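Local coordinates for metallo-beta-lactamase family protein (Staphylococcus aureus, PDB 3R2U) that binds an iron(III) ion in a metallo-beta-lactamase fold and, with its rhodanese-like domain, probably acts as a persulfide dioxygenase, at residues L138-L152 / G164-R178. Residues are numbered along the deposited sequence; the frame is centred on the assembly and turned at random.
Sequences LHTPGHTPESISFLL and GLFSGDFIFVGDIGR. With FE (Fe (III) ion), chain E.
Over one face of the His-143 ring, offset toward the rim, lies CB of Asp-169, 3.5 Å from the ring centroid in a CH-pi contact; water 5 sits at the ring edge, in plane, and the Asp-169 carboxylate stands 82° to the ring. The Phe-170 ring is sandwiched, Ile-171 CG1 over the centre of one face and Thr-140 CB over the opposite face, offset toward the rim, with helix 191-206 packing against it too. The iron is bound by Asp-169 OD2 (2.2 Å) and His-143 NE2 (2.3 Å), with His-80 and three waters as the other ligands. On the far nitrogen, ND1 of His-143 donates to Arg-178 O at 2.8 Å, a bent bond (136° at the hydrogen) with the acceptor tilted from the ring plane. CG of His-143 lies anti to its backbone N (chi1 175°), which carries the ring toward Asp-169 and the metal. Thr-140 OG1 shares a 3.0 Å hydrogen bond with Ser-149 OG. The strands beginning at Ile-148 and Gly-164 pair antiparallel as a hairpin, where Phe-150 and Phe-166 exchange two backbone bonds and Leu-152 CD1 touches the Phe-166 ring edge at 3.9 Å. Water 1 joins Ser-147 OG to Asp-169 N. In this metallo-beta-lactamase fold, loops at one end of the hairpin carry two of the three protein ligands; Arg-178 O on ND1 and His-219 on Asp-169 OD1 are second-shell bonds that would steady the orientation of His-143 and Asp-169.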
# COMPACT_ATOMS: atom_id res chain seq x y z
N LEU A 138 27.34 -23.28 -19.66
CA LEU A 138 27.39 -24.71 -19.90
C LEU A 138 26.16 -25.07 -20.73
O LEU A 138 25.04 -24.72 -20.36
CB LEU A 138 27.40 -25.48 -18.58
CG LEU A 138 28.56 -25.25 -17.59
CD1 LEU A 138 28.37 -26.10 -16.32
CD2 LEU A 138 29.91 -25.57 -18.20
N HIS A 139 26.35 -25.71 -21.89
CA HIS A 139 25.21 -26.16 -22.70
C HIS A 139 24.68 -27.40 -22.00
O HIS A 139 25.40 -28.34 -21.82
CB HIS A 139 25.63 -26.44 -24.16
CG HIS A 139 24.50 -26.83 -25.07
ND1 HIS A 139 24.65 -27.74 -26.10
CD2 HIS A 139 23.19 -26.45 -25.09
CE1 HIS A 139 23.49 -27.89 -26.73
NE2 HIS A 139 22.59 -27.13 -26.13
N THR A 140 23.43 -27.36 -21.56
CA THR A 140 22.82 -28.47 -20.81
C THR A 140 21.48 -28.81 -21.44
O THR A 140 20.44 -28.55 -20.87
CB THR A 140 22.64 -28.09 -19.31
OG1 THR A 140 21.84 -26.91 -19.19
CG2 THR A 140 24.00 -27.84 -18.65
N PRO A 141 21.51 -29.36 -22.67
CA PRO A 141 20.28 -29.66 -23.39
C PRO A 141 19.50 -30.78 -22.74
O PRO A 141 20.06 -31.58 -21.97
CB PRO A 141 20.79 -30.08 -24.77
CG PRO A 141 22.17 -30.58 -24.55
CD PRO A 141 22.71 -29.81 -23.39
N GLY A 142 18.20 -30.84 -23.02
CA GLY A 142 17.34 -31.90 -22.47
C GLY A 142 15.91 -31.39 -22.33
O GLY A 142 15.00 -31.89 -22.98
N HIS A 143 15.73 -30.41 -21.46
CA HIS A 143 14.45 -29.77 -21.30
C HIS A 143 14.13 -29.12 -22.65
O HIS A 143 13.01 -29.24 -23.15
CB HIS A 143 14.52 -28.76 -20.16
CG HIS A 143 13.28 -27.95 -20.00
ND1 HIS A 143 12.07 -28.52 -19.65
CD2 HIS A 143 13.05 -26.62 -20.14
CE1 HIS A 143 11.15 -27.57 -19.58
NE2 HIS A 143 11.72 -26.41 -19.87
N THR A 144 15.13 -28.45 -23.22
CA THR A 144 15.06 -27.89 -24.56
C THR A 144 16.42 -28.10 -25.19
O THR A 144 17.43 -28.24 -24.47
CB THR A 144 14.75 -26.38 -24.60
OG1 THR A 144 15.86 -25.65 -24.04
CG2 THR A 144 13.46 -26.08 -23.88
N PRO A 145 16.48 -28.13 -26.54
CA PRO A 145 17.77 -28.34 -27.18
C PRO A 145 18.78 -27.21 -26.95
O PRO A 145 20.01 -27.44 -27.01
CB PRO A 145 17.42 -28.46 -28.68
CG PRO A 145 15.89 -28.61 -28.74
CD PRO A 145 15.39 -27.93 -27.51
N GLU A 146 18.29 -26.00 -26.67
CA GLU A 146 19.17 -24.84 -26.48
C GLU A 146 19.50 -24.50 -25.03
O GLU A 146 20.30 -23.62 -24.80
CB GLU A 146 18.58 -23.58 -27.15
CG GLU A 146 17.50 -22.83 -26.34
CD GLU A 146 16.17 -23.55 -26.26
OE1 GLU A 146 15.89 -24.42 -27.11
OE2 GLU A 146 15.38 -23.23 -25.36
N SER A 147 18.89 -25.20 -24.07
CA SER A 147 19.09 -24.92 -22.65
C SER A 147 20.52 -24.79 -22.24
O SER A 147 21.33 -25.65 -22.53
CB SER A 147 18.44 -25.99 -21.74
OG SER A 147 17.04 -25.84 -21.69
N ILE A 148 20.81 -23.71 -21.53
CA ILE A 148 22.12 -23.45 -20.99
C ILE A 148 22.00 -23.17 -19.50
O ILE A 148 20.96 -22.75 -19.03
CB ILE A 148 22.83 -22.27 -21.72
CG1 ILE A 148 21.98 -21.01 -21.68
CG2 ILE A 148 23.20 -22.67 -23.17
CD1 ILE A 148 22.67 -19.80 -22.27
N SER A 149 23.06 -23.49 -18.78
CA SER A 149 23.17 -23.23 -17.37
C SER A 149 24.38 -22.33 -17.12
O SER A 149 25.34 -22.37 -17.90
CB SER A 149 23.32 -24.54 -16.60
OG SER A 149 22.12 -25.30 -16.68
N PHE A 150 24.34 -21.53 -16.04
CA PHE A 150 25.44 -20.62 -15.75
C PHE A 150 26.19 -20.97 -14.45
O PHE A 150 25.60 -20.98 -13.36
CB PHE A 150 24.91 -19.18 -15.71
CG PHE A 150 24.14 -18.77 -16.95
CD1 PHE A 150 24.79 -18.31 -18.06
CD2 PHE A 150 22.76 -18.82 -16.97
CE1 PHE A 150 24.07 -17.90 -19.20
CE2 PHE A 150 22.05 -18.43 -18.11
CZ PHE A 150 22.71 -17.98 -19.21
N LEU A 151 27.48 -21.26 -14.57
CA LEU A 151 28.32 -21.63 -13.43
C LEU A 151 29.04 -20.39 -12.92
O LEU A 151 29.90 -19.81 -13.60
CB LEU A 151 29.32 -22.70 -13.82
CG LEU A 151 30.20 -23.29 -12.69
CD1 LEU A 151 29.32 -24.12 -11.74
CD2 LEU A 151 31.33 -24.13 -13.29
N LEU A 152 28.69 -20.00 -11.70
CA LEU A 152 29.22 -18.79 -11.09
C LEU A 152 30.43 -19.04 -10.19
O LEU A 152 30.43 -19.96 -9.36
CB LEU A 152 28.11 -18.09 -10.29
CG LEU A 152 28.44 -16.74 -9.61
CD1 LEU A 152 27.16 -15.91 -9.38
CD2 LEU A 152 29.24 -16.90 -8.30
N GLY A 164 28.01 -21.90 -7.45
CA GLY A 164 26.70 -22.42 -7.77
C GLY A 164 26.40 -22.42 -9.25
O GLY A 164 27.13 -21.83 -10.04
N LEU A 165 25.30 -23.08 -9.61
CA LEU A 165 24.88 -23.20 -10.97
C LEU A 165 23.45 -22.71 -11.13
O LEU A 165 22.55 -23.19 -10.44
CB LEU A 165 24.92 -24.66 -11.38
CG LEU A 165 24.56 -25.04 -12.83
CD1 LEU A 165 25.65 -24.62 -13.79
CD2 LEU A 165 24.30 -26.56 -12.94
N PHE A 166 23.25 -21.74 -12.03
CA PHE A 166 21.90 -21.30 -12.38
C PHE A 166 21.47 -22.33 -13.41
O PHE A 166 21.96 -22.34 -14.54
CB PHE A 166 21.91 -19.91 -12.97
CG PHE A 166 22.28 -18.87 -11.99
CD1 PHE A 166 21.33 -18.41 -11.07
CD2 PHE A 166 23.58 -18.36 -11.95
CE1 PHE A 166 21.66 -17.44 -10.14
CE2 PHE A 166 23.92 -17.39 -11.02
CZ PHE A 166 22.96 -16.93 -10.11
N SER A 167 20.58 -23.22 -12.99
CA SER A 167 20.21 -24.38 -13.78
C SER A 167 18.92 -24.32 -14.60
O SER A 167 18.57 -25.29 -15.26
CB SER A 167 20.16 -25.59 -12.86
OG SER A 167 19.15 -25.44 -11.88
N GLY A 168 18.20 -23.21 -14.57
CA GLY A 168 16.98 -23.12 -15.37
C GLY A 168 16.04 -24.29 -15.09
O GLY A 168 15.75 -24.59 -13.94
N ASP A 169 15.56 -24.93 -16.16
CA ASP A 169 14.69 -26.07 -16.04
C ASP A 169 15.43 -27.38 -16.30
O ASP A 169 14.81 -28.42 -16.58
CB ASP A 169 13.47 -25.92 -16.96
CG ASP A 169 12.51 -24.83 -16.49
OD1 ASP A 169 12.65 -24.33 -15.36
OD2 ASP A 169 11.61 -24.48 -17.25
N PHE A 170 16.76 -27.34 -16.20
CA PHE A 170 17.61 -28.52 -16.36
C PHE A 170 17.56 -29.35 -15.07
O PHE A 170 17.08 -30.48 -15.08
CB PHE A 170 19.03 -28.07 -16.76
CG PHE A 170 20.10 -29.11 -16.57
CD1 PHE A 170 19.91 -30.42 -16.96
CD2 PHE A 170 21.35 -28.75 -16.06
CE1 PHE A 170 20.92 -31.38 -16.80
CE2 PHE A 170 22.36 -29.69 -15.89
CZ PHE A 170 22.14 -31.01 -16.26
N ILE A 171 18.01 -28.76 -13.96
CA ILE A 171 17.94 -29.41 -12.64
C ILE A 171 17.08 -28.62 -11.67
O ILE A 171 17.31 -27.41 -11.46
CB ILE A 171 19.33 -29.52 -11.98
CG1 ILE A 171 20.28 -30.36 -12.86
CG2 ILE A 171 19.19 -30.19 -10.59
CD1 ILE A 171 21.69 -30.37 -12.34
N PHE A 172 16.09 -29.29 -11.07
CA PHE A 172 15.25 -28.68 -10.04
C PHE A 172 15.65 -29.24 -8.71
O PHE A 172 16.50 -30.15 -8.64
CB PHE A 172 13.77 -28.99 -10.24
CG PHE A 172 13.20 -28.49 -11.53
CD1 PHE A 172 13.27 -27.15 -11.85
CD2 PHE A 172 12.54 -29.36 -12.39
CE1 PHE A 172 12.72 -26.67 -13.04
CE2 PHE A 172 11.98 -28.90 -13.58
CZ PHE A 172 12.08 -27.56 -13.91
N VAL A 173 15.07 -28.70 -7.64
CA VAL A 173 15.29 -29.28 -6.34
C VAL A 173 14.42 -30.52 -6.32
O VAL A 173 13.21 -30.43 -6.39
CB VAL A 173 14.87 -28.36 -5.20
CG1 VAL A 173 14.97 -29.11 -3.87
CG2 VAL A 173 15.72 -27.11 -5.20
N GLY A 174 15.04 -31.68 -6.29
CA GLY A 174 14.31 -32.94 -6.22
C GLY A 174 13.90 -33.57 -7.56
O GLY A 174 13.36 -34.65 -7.56
N ASP A 175 14.13 -32.89 -8.68
CA ASP A 175 13.76 -33.46 -9.97
C ASP A 175 14.52 -32.75 -11.07
O ASP A 175 15.42 -31.93 -10.80
CB ASP A 175 12.22 -33.36 -10.17
CG ASP A 175 11.66 -34.51 -10.99
OD1 ASP A 175 12.33 -35.01 -11.92
OD2 ASP A 175 10.52 -34.93 -10.70
N ILE A 176 14.17 -33.07 -12.32
CA ILE A 176 14.80 -32.47 -13.48
C ILE A 176 13.71 -32.17 -14.51
O ILE A 176 12.60 -32.70 -14.44
CB ILE A 176 15.90 -33.38 -14.11
CG1 ILE A 176 15.30 -34.70 -14.61
CG2 ILE A 176 17.01 -33.65 -13.10
CD1 ILE A 176 16.27 -35.59 -15.42
N GLY A 177 14.03 -31.30 -15.46
CA GLY A 177 13.10 -30.93 -16.49
C GLY A 177 12.77 -32.08 -17.41
O GLY A 177 13.50 -33.06 -17.45
N ARG A 178 11.63 -31.99 -18.09
CA ARG A 178 11.21 -32.97 -19.06
C ARG A 178 11.28 -32.25 -20.39
O ARG A 178 11.11 -31.03 -20.44
CB ARG A 178 9.75 -33.43 -18.82
CG ARG A 178 9.47 -34.09 -17.43
CD ARG A 178 10.42 -35.23 -17.17
NE ARG A 178 9.98 -36.19 -16.14
CZ ARG A 178 10.39 -36.22 -14.87
NH1 ARG A 178 11.25 -35.34 -14.39
NH2 ARG A 178 9.93 -37.16 -14.06
FE FE E . 11.13 -24.27 -19.35
O HOH W 1 16.76 -25.17 -19.05
O HOH W 2 19.30 -24.69 -18.26
O HOH W 3 10.50 -22.13 -18.88
O HOH W 4 10.57 -24.02 -21.63
O HOH W 5 9.13 -24.97 -18.92